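Local coordinates for single-strand DNA-binding protein (Agrobacterium tumefaciens, PDB 3BTP) that binds single-stranded DNA regardless of its nucleotide sequence and mediates nuclear uptake of the transferred T-DNA strand during plant transformation by Agrobacterium, at residues Y414-P417 with E418-T421; Y319-S322 with W323-S327. All blocks are in the same frame, centred on the assembly; numbering follows the deposited sequence.

Interaction 1 (Y414-P417 with E418-T421)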
loop_
_atom_site.group_PDB
_atom_site.type_symbol
_atom_site.label_atom_id
_atom_site.label_comp_id
_atom_site.label_asym_id
_atom_site.label_seq_id
_atom_site.Cartn_x
_atom_site.Cartn_y
_atom_site.Cartn_z
ATOM N N TYR A 414 -4.929 28.563 -15.234
ATOM C CA TYR A 414 -4.491 29.696 -15.984
ATOM C C TYR A 414 -3.598 29.272 -17.135
ATOM O O TYR A 414 -3.877 29.604 -18.266
ATOM C CB TYR A 414 -3.750 30.683 -15.103
ATOM C CG TYR A 414 -3.368 31.939 -15.825
ATOM C CD1 TYR A 414 -4.336 32.912 -16.137
ATOM C CD2 TYR A 414 -2.035 32.184 -16.201
ATOM C CE1 TYR A 414 -3.988 34.078 -16.824
ATOM C CE2 TYR A 414 -1.669 33.363 -16.917
ATOM C CZ TYR A 414 -2.654 34.284 -17.198
ATOM O OH TYR A 414 -2.334 35.447 -17.877
ATOM N N SER A 415 -2.513 28.567 -16.853
ATOM C CA SER A 415 -1.504 28.391 -17.871
ATOM C C SER A 415 -1.850 27.315 -18.940
ATOM O O SER A 415 -1.259 27.350 -20.026
ATOM C CB SER A 415 -0.098 28.145 -17.241
ATOM O OG SER A 415 0.055 26.782 -16.741
ATOM N N ASP A 416 -2.757 26.378 -18.633
ATOM C CA ASP A 416 -3.137 25.279 -19.538
ATOM C C ASP A 416 -4.544 24.752 -19.220
ATOM O O ASP A 416 -4.691 23.640 -18.664
ATOM C CB ASP A 416 -2.096 24.156 -19.447
ATOM C CG ASP A 416 -2.267 23.067 -20.501
ATOM O OD1 ASP A 416 -3.373 22.928 -21.123
ATOM O OD2 ASP A 416 -1.272 22.284 -20.649
ATOM N N PRO A 417 -5.594 25.567 -19.558
ATOM C CA PRO A 417 -6.981 25.300 -19.088
ATOM C C PRO A 417 -7.478 23.943 -19.499
ATOM O O PRO A 417 -8.128 23.248 -18.671
ATOM C CB PRO A 417 -7.840 26.423 -19.733
ATOM C CG PRO A 417 -6.957 27.059 -20.785
ATOM C CD PRO A 417 -5.516 26.809 -20.361
ATOM N N GLU A 418 -7.115 23.514 -20.716
ATOM C CA GLU A 418 -7.524 22.167 -21.210
ATOM C C GLU A 418 -6.966 20.993 -20.414
ATOM O O GLU A 418 -7.674 20.050 -20.102
ATOM C CB GLU A 418 -7.156 21.967 -22.679
ATOM C CG GLU A 418 -8.074 22.742 -23.648
ATOM C CD GLU A 418 -9.558 22.404 -23.437
ATOM O OE1 GLU A 418 -9.885 21.174 -23.446
ATOM O OE2 GLU A 418 -10.383 23.351 -23.224
ATOM N N HIS A 419 -5.669 21.005 -20.148
ATOM C CA HIS A 419 -5.107 19.954 -19.315
ATOM C C HIS A 419 -5.711 20.048 -17.883
ATOM O O HIS A 419 -5.993 19.040 -17.258
ATOM C CB HIS A 419 -3.582 20.083 -19.265
ATOM C CG HIS A 419 -2.938 19.058 -18.411
ATOM N ND1 HIS A 419 -2.995 17.704 -18.699
ATOM C CD2 HIS A 419 -2.240 19.176 -17.261
ATOM C CE1 HIS A 419 -2.343 17.036 -17.772
ATOM N NE2 HIS A 419 -1.856 17.911 -16.903
ATOM N N PHE A 420 -5.848 21.262 -17.353
ATOM C CA PHE A 420 -6.478 21.441 -16.026
ATOM C C PHE A 420 -7.808 20.701 -15.864
ATOM O O PHE A 420 -8.005 20.030 -14.849
ATOM C CB PHE A 420 -6.703 22.930 -15.723
ATOM C CG PHE A 420 -7.409 23.206 -14.399
ATOM C CD1 PHE A 420 -6.733 23.063 -13.181
ATOM C CD2 PHE A 420 -8.749 23.663 -14.379
ATOM C CE1 PHE A 420 -7.395 23.343 -11.926
ATOM C CE2 PHE A 420 -9.401 23.934 -13.181
ATOM C CZ PHE A 420 -8.729 23.802 -11.937
ATOM N N THR A 421 -8.702 20.847 -16.866
ATOM C CA THR A 421 -10.042 20.283 -16.825
ATOM C C THR A 421 -9.999 18.777 -16.931
ATOM O O THR A 421 -10.720 18.107 -16.217
ATOM C CB THR A 421 -11.054 20.908 -17.913
ATOM O OG1 THR A 421 -11.078 22.339 -17.787
ATOM C CG2 THR A 421 -12.545 20.380 -17.664
#

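Interaction 2 (Y319-S322 with W323-S327)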
loop_
_atom_site.group_PDB
_atom_site.type_symbol
_atom_site.label_atom_id
_atom_site.label_comp_id
_atom_site.label_asym_id
_atom_site.label_seq_id
_atom_site.Cartn_x
_atom_site.Cartn_y
_atom_site.Cartn_z
ATOM N N TYR A 319 -6.069 -1.979 -5.257
ATOM C CA TYR A 319 -5.197 -1.374 -4.235
ATOM C C TYR A 319 -3.704 -1.224 -4.723
ATOM O O TYR A 319 -3.054 -0.169 -4.585
ATOM C CB TYR A 319 -5.219 -2.139 -2.910
ATOM C CG TYR A 319 -4.414 -1.367 -1.903
ATOM C CD1 TYR A 319 -4.842 -0.123 -1.465
ATOM C CD2 TYR A 319 -3.177 -1.829 -1.465
ATOM C CE1 TYR A 319 -4.107 0.617 -0.556
ATOM C CE2 TYR A 319 -2.417 -1.113 -0.547
ATOM C CZ TYR A 319 -2.874 0.128 -0.122
ATOM O OH TYR A 319 -2.146 0.862 0.795
ATOM N N LEU A 320 -3.164 -2.296 -5.267
ATOM C CA LEU A 320 -1.779 -2.283 -5.799
ATOM C C LEU A 320 -1.582 -1.209 -6.898
ATOM O O LEU A 320 -0.626 -0.459 -6.856
ATOM C CB LEU A 320 -1.435 -3.684 -6.354
ATOM C CG LEU A 320 -1.233 -4.833 -5.345
ATOM C CD1 LEU A 320 -0.966 -6.185 -6.073
ATOM C CD2 LEU A 320 -0.135 -4.513 -4.360
ATOM N N GLU A 321 -2.505 -1.124 -7.853
ATOM C CA GLU A 321 -2.447 -0.102 -8.892
ATOM C C GLU A 321 -2.571 1.295 -8.351
ATOM O O GLU A 321 -1.861 2.196 -8.837
ATOM C CB GLU A 321 -3.587 -0.274 -9.931
ATOM C CG GLU A 321 -3.411 -1.484 -10.781
ATOM C CD GLU A 321 -2.182 -1.346 -11.645
ATOM O OE1 GLU A 321 -2.092 -0.361 -12.426
ATOM O OE2 GLU A 321 -1.292 -2.200 -11.513
ATOM N N SER A 322 -3.486 1.526 -7.390
ATOM C CA SER A 322 -3.527 2.867 -6.711
ATOM C C SER A 322 -2.215 3.204 -5.984
ATOM O O SER A 322 -1.913 4.371 -5.760
ATOM C CB SER A 322 -4.697 2.965 -5.687
ATOM O OG SER A 322 -4.394 2.294 -4.451
ATOM N N TRP A 323 -1.472 2.200 -5.508
ATOM C CA TRP A 323 -0.170 2.451 -4.891
ATOM C C TRP A 323 0.883 2.870 -5.957
ATOM O O TRP A 323 1.599 3.887 -5.782
ATOM C CB TRP A 323 0.296 1.222 -4.105
ATOM C CG TRP A 323 1.644 1.430 -3.440
ATOM C CD1 TRP A 323 2.877 1.131 -3.959
ATOM C CD2 TRP A 323 1.882 1.988 -2.131
ATOM N NE1 TRP A 323 3.855 1.463 -3.060
ATOM C CE2 TRP A 323 3.278 1.987 -1.931
ATOM C CE3 TRP A 323 1.041 2.428 -1.102
ATOM C CZ2 TRP A 323 3.859 2.414 -0.760
ATOM C CZ3 TRP A 323 1.601 2.912 0.055
ATOM C CH2 TRP A 323 3.007 2.908 0.227
ATOM N N GLU A 324 0.961 2.122 -7.071
ATOM C CA GLU A 324 1.882 2.437 -8.177
ATOM C C GLU A 324 1.264 1.812 -9.395
ATOM O O GLU A 324 1.117 0.594 -9.418
ATOM C CB GLU A 324 3.300 1.790 -7.964
ATOM C CG GLU A 324 4.438 2.072 -9.118
ATOM C CD GLU A 324 5.525 0.872 -9.332
ATOM O OE1 GLU A 324 6.277 0.542 -8.355
ATOM O OE2 GLU A 324 5.581 0.228 -10.472
ATOM N N ARG A 325 0.977 2.591 -10.425
ATOM C CA ARG A 325 0.478 2.031 -11.678
ATOM C C ARG A 325 1.436 0.997 -12.229
ATOM O O ARG A 325 2.622 1.201 -12.176
ATOM C CB ARG A 325 0.246 3.137 -12.695
ATOM C CG ARG A 325 -1.015 3.904 -12.412
ATOM C CD ARG A 325 -0.978 4.734 -11.020
ATOM N NE ARG A 325 -2.336 5.031 -10.488
ATOM C CZ ARG A 325 -3.452 4.521 -11.026
ATOM N NH1 ARG A 325 -3.368 3.661 -12.047
ATOM N NH2 ARG A 325 -4.645 4.828 -10.528
ATOM N N GLY A 326 0.910 -0.156 -12.650
ATOM C CA GLY A 326 1.693 -1.295 -13.120
ATOM C C GLY A 326 2.230 -2.276 -12.081
ATOM O O GLY A 326 2.783 -3.334 -12.466
ATOM N N SER A 327 2.060 -1.972 -10.795
ATOM C CA SER A 327 2.404 -2.896 -9.646
ATOM C C SER A 327 1.713 -4.248 -9.687
ATOM O O SER A 327 2.272 -5.248 -9.248
ATOM C CB SER A 327 1.865 -2.297 -8.319
ATOM O OG SER A 327 2.623 -1.249 -7.920
#

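Interaction 1 (Y414-P417 with E418-T421)
D416 reaches its carboxylate forward over the first turn of helix 417-427, where OD1 accepts the backbone N-H of H419 at 3.1 Å. CG of D416 stands anti to its own backbone N (chi1 -171°), which swings the acid forward to the amide three residues on. The N-H points almost straight at the oxygen (164°), yet it meets OD1 from well above the carboxylate plane. The same carboxylate lies against the H419 methylene, with OD2 of D416 3.5 Å from CB of H419. The imidazole leads away from the acid and donates through NE2 to L399 O, while D416 OD1 also forms a salt bridge with R401. One residue further on, F420 N binds D416 O at 3.0 Å, so D416 holds two successive amides, one by side chain and one by backbone. F420 sends its ring off toward P409 and L412 of the preceding helix. P417 occupies the first helical position, where its ring nitrogen has no hydrogen to offer. Its carbonyl O takes two donors from T421, backbone N at 3.1 Å and OG1 at 3.2 Å, arriving from opposite faces of the carbonyl plane. Chemically, this is an aspartate N-cap followed by proline: the acid satisfies an amide at the helix start, and its negative charge, paired with R401 in a salt bridge, probably gains from the helix dipole.

Interaction 2 (Y319-S322 with W323-S327)
E321 curls its carboxylate forward onto the backbone N-H of G326, just past the end of helix 317-323. OE1 of E321 takes the N-H of G326 on its syn side at 3.0 Å, in a nearly straight bond (174°), while OE2 adds only a weak one. A chain bent at chi2 (-65°) brings the acid round to this amide, and OE2 accepts a further N-H from A328, so the carboxylate bridges the turn and the start of helix 327-335. R325 bends back over the same helix end: the carbonyl O of E321 lies over one guanidinium face, 3.3 Å from NE of R325, but no N-H points at it. The guanidinium instead finds its salt bridge through NH2 with D372.

On another side of the helix, Y319 and W323 run side by side in the same direction, the tyrosine OH 4.0 Å from CE3 of the indole. That hydroxyl is hydrogen-bonded to Y373 OH, and W323 also packs on Y373, placing the pair against helix 371-377; Y319, L320 and W323 also pack on apolar side chains of another protein's chain. In the backbone, E324 N closes the last helical turn on L320 O at 3.0 Å. The chain then leaves helical geometry and reverses: S327 N and S327 OG both donate to E324 O, the hydroxyl at 2.8 Å. S327 CB comes within 4.1 Å of L320 CB. With G326 at positive phi (85°) in its third position, E324-S327 is a type II beta turn, tightly joining helices 317-323 and 327-335, with G326 as the N-cap residue of the second.

How the interactions relate
Interactions 1 and 2 are two separate helix junctions, with centres 26 Å apart and nearest atoms about 14 Å apart, so neither touches the other. Both put an acidic side chain on a backbone amide near the start of the next helix, but D416 is itself the N-cap, whereas E321 reaches forward from the preceding helix. In each case an arginine salt bridge ties the junction to its surroundings, R401 with D416 in interaction 1 and R325 with D372 in interaction 2. Interaction 1 is a surface contact whose centre lies about 30 Å from the chain centre; interaction 2 is partly buried, its centre about 8 Å away.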